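Long-range contact in Exo-beta-1,4-mannosidase (Rhizomucor miehei, PDB 4LYP), which hydrolyses terminal beta-1,4-linked mannose residues from the non-reducing ends of mannosides, as a family 5 glycoside hydrolase, and also carries out transglycosylation: residues A[308-320]-A[363-375]. Numbering follows the deposited sequence. Where two conformers were deposited one is given.
Sequences LPHANEYMHDFLE and HKDEYYQKAFNQI
Tyr-367 enters as a knob among Leu-308, Ala-311, Asn-312 and Met-315, its ring swung across to the neighbouring helix with CG anti to the backbone N. The carbonyl O of Ala-311 lies at the ring edge, in plane, and the bent Met-315 chain crosses at about a right angle, CE 3.7 Å from Tyr-367 CZ. Further apolar contacts follow: Met-315 CG lies on Ala-371 CB, while Leu-319 CD1 is 4.0 Å from Ile-375 CG1. At the other end Leu-308 CB makes a CH-pi contact over one face of the His-363 ring, whose ND1 is hydrogen-bonded to Tyr-300 OH, while Leu-308 CD2 packs against the Glu-366 carboxylate.

Polar links flank this apolar seam. Glu-366 OE2 is gripped from opposite faces of its plane, by Asn-312 ND2 in a bent bond (3.0 Å, 132°) and by Lys-370 NZ in a salt bridge of 2.8 Å. A water joins Asn-312 OD1 to Tyr-367 O. Farther along, extended Gln-374 sends NE2 in a nearly straight bond (3.0 Å, 165°) to a lone pair of His-316 O, which also accepts from Glu-320 N; the same NE2 lies over a face of the His-316 ring.

Helix 308-329 follows strand 288-292 and helix 362-380 follows strand 333-338; Met-315 touches both strands, at Cys-292 and Met-335. These are successive, nearly parallel outer helices (segment axes 10.0 Å apart at closest approach, inclined by 24°) of the (beta/alpha)8 (TIM) barrel.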
loop_
_atom_site.group_PDB
_atom_site.type_symbol
_atom_site.label_atom_id
_atom_site.label_comp_id
_atom_site.label_asym_id
_atom_site.label_seq_id
_atom_site.Cartn_x
_atom_site.Cartn_y
_atom_site.Cartn_z
ATOM N N LEU A 308 -17.243 -18.319 3.323
ATOM C CA LEU A 308 -16.212 -17.779 4.192
ATOM C C LEU A 308 -15.194 -18.810 4.696
ATOM O O LEU A 308 -13.995 -18.528 4.743
ATOM C CB LEU A 308 -16.790 -16.983 5.354
ATOM C CG LEU A 308 -15.814 -16.175 6.206
ATOM C CD1 LEU A 308 -15.072 -15.158 5.348
ATOM C CD2 LEU A 308 -16.559 -15.572 7.391
ATOM N N PRO A 309 -15.602 -20.020 5.100
ATOM C CA PRO A 309 -14.608 -20.971 5.636
ATOM C C PRO A 309 -13.432 -21.206 4.649
ATOM O O PRO A 309 -12.262 -21.212 5.085
ATOM C CB PRO A 309 -15.414 -22.292 5.835
ATOM C CG PRO A 309 -16.771 -21.698 6.284
ATOM C CD PRO A 309 -16.981 -20.515 5.323
ATOM N N HIS A 310 -13.709 -21.359 3.343
ATOM C CA HIS A 310 -12.603 -21.580 2.422
ATOM C C HIS A 310 -11.682 -20.347 2.371
ATOM O O HIS A 310 -10.472 -20.519 2.256
ATOM C CB HIS A 310 -13.182 -21.872 1.037
ATOM C CG HIS A 310 -12.145 -22.120 -0.031
ATOM N ND1 HIS A 310 -11.135 -23.032 0.130
ATOM C CD2 HIS A 310 -11.973 -21.572 -1.263
ATOM C CE1 HIS A 310 -10.433 -23.114 -1.025
ATOM N NE2 HIS A 310 -10.912 -22.238 -1.846
ATOM N N ALA A 311 -12.231 -19.109 2.454
ATOM C CA ALA A 311 -11.356 -17.942 2.491
ATOM C C ALA A 311 -10.523 -17.908 3.766
ATOM O O ALA A 311 -9.317 -17.568 3.725
ATOM C CB ALA A 311 -12.206 -16.668 2.399
ATOM N N ASN A 312 -11.119 -18.251 4.940
ATOM C CA ASN A 312 -10.355 -18.277 6.177
ATOM C C ASN A 312 -9.238 -19.314 6.093
ATOM O O ASN A 312 -8.116 -19.052 6.531
ATOM C CB ASN A 312 -11.238 -18.614 7.405
ATOM C CG ASN A 312 -12.188 -17.514 7.773
ATOM O OD1 ASN A 312 -11.838 -16.330 7.656
ATOM N ND2 ASN A 312 -13.340 -17.872 8.317
ATOM N N GLU A 313 -9.519 -20.485 5.509
ATOM C CA GLU A 313 -8.455 -21.499 5.427
ATOM C C GLU A 313 -7.366 -21.050 4.469
ATOM O O GLU A 313 -6.162 -21.271 4.735
ATOM C CB GLU A 313 -9.097 -22.756 4.901
ATOM C CG GLU A 313 -10.052 -23.349 5.956
ATOM C CD GLU A 313 -10.943 -24.415 5.429
ATOM O OE1 GLU A 313 -10.796 -24.863 4.299
ATOM O OE2 GLU A 313 -11.775 -24.880 6.238
ATOM N N TYR A 314 -7.722 -20.374 3.367
ATOM C CA TYR A 314 -6.728 -19.874 2.425
ATOM C C TYR A 314 -5.820 -18.865 3.130
ATOM O O TYR A 314 -4.606 -18.941 3.024
ATOM C CB TYR A 314 -7.390 -19.248 1.208
ATOM C CG TYR A 314 -6.360 -18.813 0.198
ATOM C CD1 TYR A 314 -5.746 -17.552 0.278
ATOM C CD2 TYR A 314 -5.976 -19.680 -0.821
ATOM C CE1 TYR A 314 -4.752 -17.164 -0.581
ATOM C CE2 TYR A 314 -5.001 -19.278 -1.729
ATOM C CZ TYR A 314 -4.377 -17.992 -1.559
ATOM O OH TYR A 314 -3.381 -17.640 -2.421
ATOM N N MET A 315 -6.401 -17.914 3.842
ATOM C CA MET A 315 -5.631 -16.903 4.597
ATOM C C MET A 315 -4.720 -17.602 5.590
ATOM O O MET A 315 -3.553 -17.238 5.720
ATOM C CB MET A 315 -6.584 -15.932 5.275
ATOM C CG MET A 315 -5.887 -15.043 6.316
ATOM S SD MET A 315 -4.639 -13.882 5.581
ATOM C CE MET A 315 -5.717 -12.545 5.011
ATOM N N HIS A 316 -5.223 -18.579 6.332
ATOM C CA HIS A 316 -4.384 -19.262 7.268
ATOM C C HIS A 316 -3.146 -19.879 6.609
ATOM O O HIS A 316 -2.013 -19.731 7.120
ATOM C CB HIS A 316 -5.216 -20.400 7.928
ATOM C CG HIS A 316 -4.428 -21.221 8.857
ATOM N ND1 HIS A 316 -3.702 -22.301 8.456
ATOM C CD2 HIS A 316 -4.217 -21.056 10.201
ATOM C CE1 HIS A 316 -3.094 -22.853 9.540
ATOM N NE2 HIS A 316 -3.366 -22.058 10.602
ATOM N N ASP A 317 -3.383 -20.601 5.504
ATOM C CA ASP A 317 -2.263 -21.278 4.848
ATOM C C ASP A 317 -1.331 -20.260 4.182
ATOM O O ASP A 317 -0.139 -20.539 4.092
ATOM C CB ASP A 317 -2.799 -22.306 3.806
ATOM C CG ASP A 317 -3.577 -23.473 4.443
ATOM O OD1 ASP A 317 -3.583 -23.581 5.658
ATOM O OD2 ASP A 317 -4.204 -24.173 3.652
ATOM N N PHE A 318 -1.845 -19.133 3.707
ATOM C CA PHE A 318 -1.056 -18.077 3.072
ATOM C C PHE A 318 -0.101 -17.470 4.109
ATOM O O PHE A 318 1.079 -17.310 3.876
ATOM C CB PHE A 318 -2.034 -17.044 2.545
ATOM C CG PHE A 318 -1.380 -15.962 1.722
ATOM C CD1 PHE A 318 -1.159 -16.144 0.370
ATOM C CD2 PHE A 318 -1.050 -14.750 2.295
ATOM C CE1 PHE A 318 -0.605 -15.134 -0.430
ATOM C CE2 PHE A 318 -0.498 -13.757 1.503
ATOM C CZ PHE A 318 -0.262 -13.938 0.162
ATOM N N LEU A 319 -0.605 -17.169 5.316
ATOM C CA LEU A 319 0.261 -16.607 6.345
ATOM C C LEU A 319 1.346 -17.600 6.737
ATOM O O LEU A 319 2.519 -17.216 6.891
ATOM C CB LEU A 319 -0.583 -16.209 7.591
ATOM C CG LEU A 319 -1.432 -14.983 7.368
ATOM C CD1 LEU A 319 -2.372 -14.815 8.596
ATOM C CD2 LEU A 319 -0.609 -13.729 7.255
ATOM N N GLU A 320 0.972 -18.892 6.920
ATOM C CA GLU A 320 1.933 -19.919 7.313
ATOM C C GLU A 320 3.052 -20.034 6.276
ATOM O O GLU A 320 4.250 -20.073 6.572
ATOM C CB GLU A 320 1.161 -21.257 7.381
ATOM C CG GLU A 320 1.688 -22.422 6.562
ATOM C CD GLU A 320 0.595 -23.321 5.876
ATOM O OE1 GLU A 320 -0.234 -24.041 6.640
ATOM O OE2 GLU A 320 0.650 -23.325 4.551
ATOM N N HIS A 363 -18.910 -11.052 7.271
ATOM C CA HIS A 363 -17.852 -11.944 6.787
ATOM C C HIS A 363 -16.499 -11.310 6.933
ATOM O O HIS A 363 -15.552 -11.918 7.426
ATOM C CB HIS A 363 -18.094 -12.315 5.323
ATOM C CG HIS A 363 -19.113 -13.370 5.119
ATOM N ND1 HIS A 363 -19.251 -14.074 3.945
ATOM C CD2 HIS A 363 -20.058 -13.910 5.993
ATOM C CE1 HIS A 363 -20.207 -14.972 4.079
ATOM N NE2 HIS A 363 -20.741 -14.862 5.280
ATOM N N LYS A 364 -16.388 -10.040 6.445
ATOM C CA LYS A 364 -15.137 -9.300 6.546
ATOM C C LYS A 364 -14.614 -9.238 7.970
ATOM O O LYS A 364 -13.416 -9.369 8.238
ATOM C CB LYS A 364 -15.383 -7.892 6.013
ATOM C CG LYS A 364 -14.201 -6.935 6.104
ATOM C CD LYS A 364 -14.676 -5.530 5.702
ATOM C CE LYS A 364 -13.532 -4.601 5.382
ATOM N NZ LYS A 364 -14.057 -3.277 4.868
ATOM N N ASP A 365 -15.512 -8.965 8.937
ATOM C CA ASP A 365 -15.070 -8.811 10.345
ATOM C C ASP A 365 -14.503 -10.107 10.824
ATOM O O ASP A 365 -13.458 -10.082 11.518
ATOM C CB ASP A 365 -16.257 -8.411 11.186
ATOM C CG ASP A 365 -16.691 -6.959 10.960
ATOM O OD1 ASP A 365 -16.133 -6.282 10.120
ATOM O OD2 ASP A 365 -17.608 -6.579 11.698
ATOM N N GLU A 366 -15.115 -11.251 10.537
ATOM C CA GLU A 366 -14.592 -12.513 10.980
ATOM C C GLU A 366 -13.240 -12.831 10.267
ATOM O O GLU A 366 -12.292 -13.289 10.895
ATOM C CB GLU A 366 -15.579 -13.637 10.690
ATOM C CG GLU A 366 -15.026 -14.998 10.966
ATOM C CD GLU A 366 -15.996 -16.144 10.661
ATOM O OE1 GLU A 366 -17.225 -15.957 10.926
ATOM O OE2 GLU A 366 -15.528 -17.226 10.255
ATOM N N TYR A 367 -13.178 -12.524 8.957
ATOM C CA TYR A 367 -11.979 -12.751 8.213
ATOM C C TYR A 367 -10.804 -11.968 8.762
ATOM O O TYR A 367 -9.711 -12.490 8.984
ATOM C CB TYR A 367 -12.252 -12.352 6.746
ATOM C CG TYR A 367 -11.131 -12.626 5.790
ATOM C CD1 TYR A 367 -10.767 -13.927 5.390
ATOM C CD2 TYR A 367 -10.465 -11.511 5.192
ATOM C CE1 TYR A 367 -9.802 -14.084 4.448
ATOM C CE2 TYR A 367 -9.482 -11.712 4.228
ATOM C CZ TYR A 367 -9.179 -13.007 3.856
ATOM O OH TYR A 367 -8.233 -13.253 2.876
ATOM N N TYR A 368 -11.053 -10.656 9.045
ATOM C CA TYR A 368 -10.029 -9.822 9.660
ATOM C C TYR A 368 -9.664 -10.387 11.042
ATOM O O TYR A 368 -8.474 -10.478 11.372
ATOM C CB TYR A 368 -10.533 -8.381 9.890
ATOM C CG TYR A 368 -10.363 -7.390 8.742
ATOM C CD1 TYR A 368 -10.802 -7.629 7.433
ATOM C CD2 TYR A 368 -9.798 -6.144 9.026
ATOM C CE1 TYR A 368 -10.629 -6.674 6.427
ATOM C CE2 TYR A 368 -9.626 -5.176 8.034
ATOM C CZ TYR A 368 -10.042 -5.453 6.764
ATOM O OH TYR A 368 -9.871 -4.454 5.815
ATOM N N GLN A 369 -10.671 -10.714 11.851
ATOM C CA GLN A 369 -10.380 -11.121 13.202
ATOM C C GLN A 369 -9.508 -12.381 13.234
ATOM O O GLN A 369 -8.561 -12.469 14.016
ATOM C CB GLN A 369 -11.668 -11.343 13.984
ATOM C CG GLN A 369 -11.386 -11.794 15.426
ATOM C CD GLN A 369 -12.661 -11.814 16.175
ATOM O OE1 GLN A 369 -13.468 -12.725 15.961
ATOM N NE2 GLN A 369 -12.917 -10.787 16.923
ATOM N N LYS A 370 -9.789 -13.350 12.378
ATOM C CA LYS A 370 -9.014 -14.563 12.342
ATOM C C LYS A 370 -7.620 -14.318 11.818
ATOM O O LYS A 370 -6.625 -14.896 12.312
ATOM C CB LYS A 370 -9.737 -15.638 11.545
ATOM C CG LYS A 370 -10.942 -16.136 12.313
ATOM C CD LYS A 370 -11.754 -17.157 11.550
ATOM C CE LYS A 370 -12.834 -17.809 12.405
ATOM N NZ LYS A 370 -13.664 -18.817 11.604
ATOM N N ALA A 371 -7.465 -13.502 10.769
ATOM C CA ALA A 371 -6.133 -13.198 10.230
ATOM C C ALA A 371 -5.349 -12.517 11.355
ATOM O O ALA A 371 -4.148 -12.868 11.575
ATOM C CB ALA A 371 -6.253 -12.281 9.002
ATOM N N PHE A 372 -5.932 -11.514 12.003
ATOM C CA PHE A 372 -5.253 -10.796 13.068
ATOM C C PHE A 372 -4.836 -11.720 14.181
ATOM O O PHE A 372 -3.726 -11.611 14.689
ATOM C CB PHE A 372 -6.221 -9.743 13.626
ATOM C CG PHE A 372 -6.382 -8.497 12.714
ATOM C CD1 PHE A 372 -5.409 -8.082 11.793
ATOM C CD2 PHE A 372 -7.551 -7.724 12.859
ATOM C CE1 PHE A 372 -5.597 -6.940 11.066
ATOM C CE2 PHE A 372 -7.696 -6.553 12.132
ATOM C CZ PHE A 372 -6.743 -6.170 11.208
ATOM N N ASN A 373 -5.720 -12.627 14.647
ATOM C CA ASN A 373 -5.332 -13.479 15.724
ATOM C C ASN A 373 -4.167 -14.412 15.339
ATOM O O ASN A 373 -3.267 -14.672 16.156
ATOM C CB ASN A 373 -6.501 -14.325 16.179
ATOM C CG ASN A 373 -7.534 -13.517 16.964
ATOM O OD1 ASN A 373 -7.204 -12.416 17.481
ATOM N ND2 ASN A 373 -8.706 -14.047 17.077
ATOM N N GLN A 374 -4.117 -14.842 14.085
ATOM C CA GLN A 374 -3.002 -15.647 13.624
ATOM C C GLN A 374 -1.727 -14.805 13.603
ATOM O O GLN A 374 -0.636 -15.302 13.959
ATOM C CB GLN A 374 -3.330 -16.266 12.256
ATOM C CG GLN A 374 -2.247 -17.234 11.836
ATOM C CD GLN A 374 -2.591 -17.892 10.512
ATOM O OE1 GLN A 374 -3.646 -17.614 9.922
ATOM N NE2 GLN A 374 -1.720 -18.764 9.995
ATOM N N ILE A 375 -1.815 -13.568 13.090
ATOM C CA ILE A 375 -0.660 -12.716 13.058
ATOM C C ILE A 375 -0.116 -12.452 14.471
ATOM O O ILE A 375 1.101 -12.473 14.698
ATOM C CB ILE A 375 -0.936 -11.404 12.322
ATOM C CG1 ILE A 375 -1.164 -11.674 10.832
ATOM C CG2 ILE A 375 0.244 -10.428 12.504
ATOM C CD1 ILE A 375 -1.814 -10.511 10.105
HETATM O O HOH W 1 -9.259 -15.212 8.055
HETATM O O HOH W 2 -14.016 -20.665 9.050
#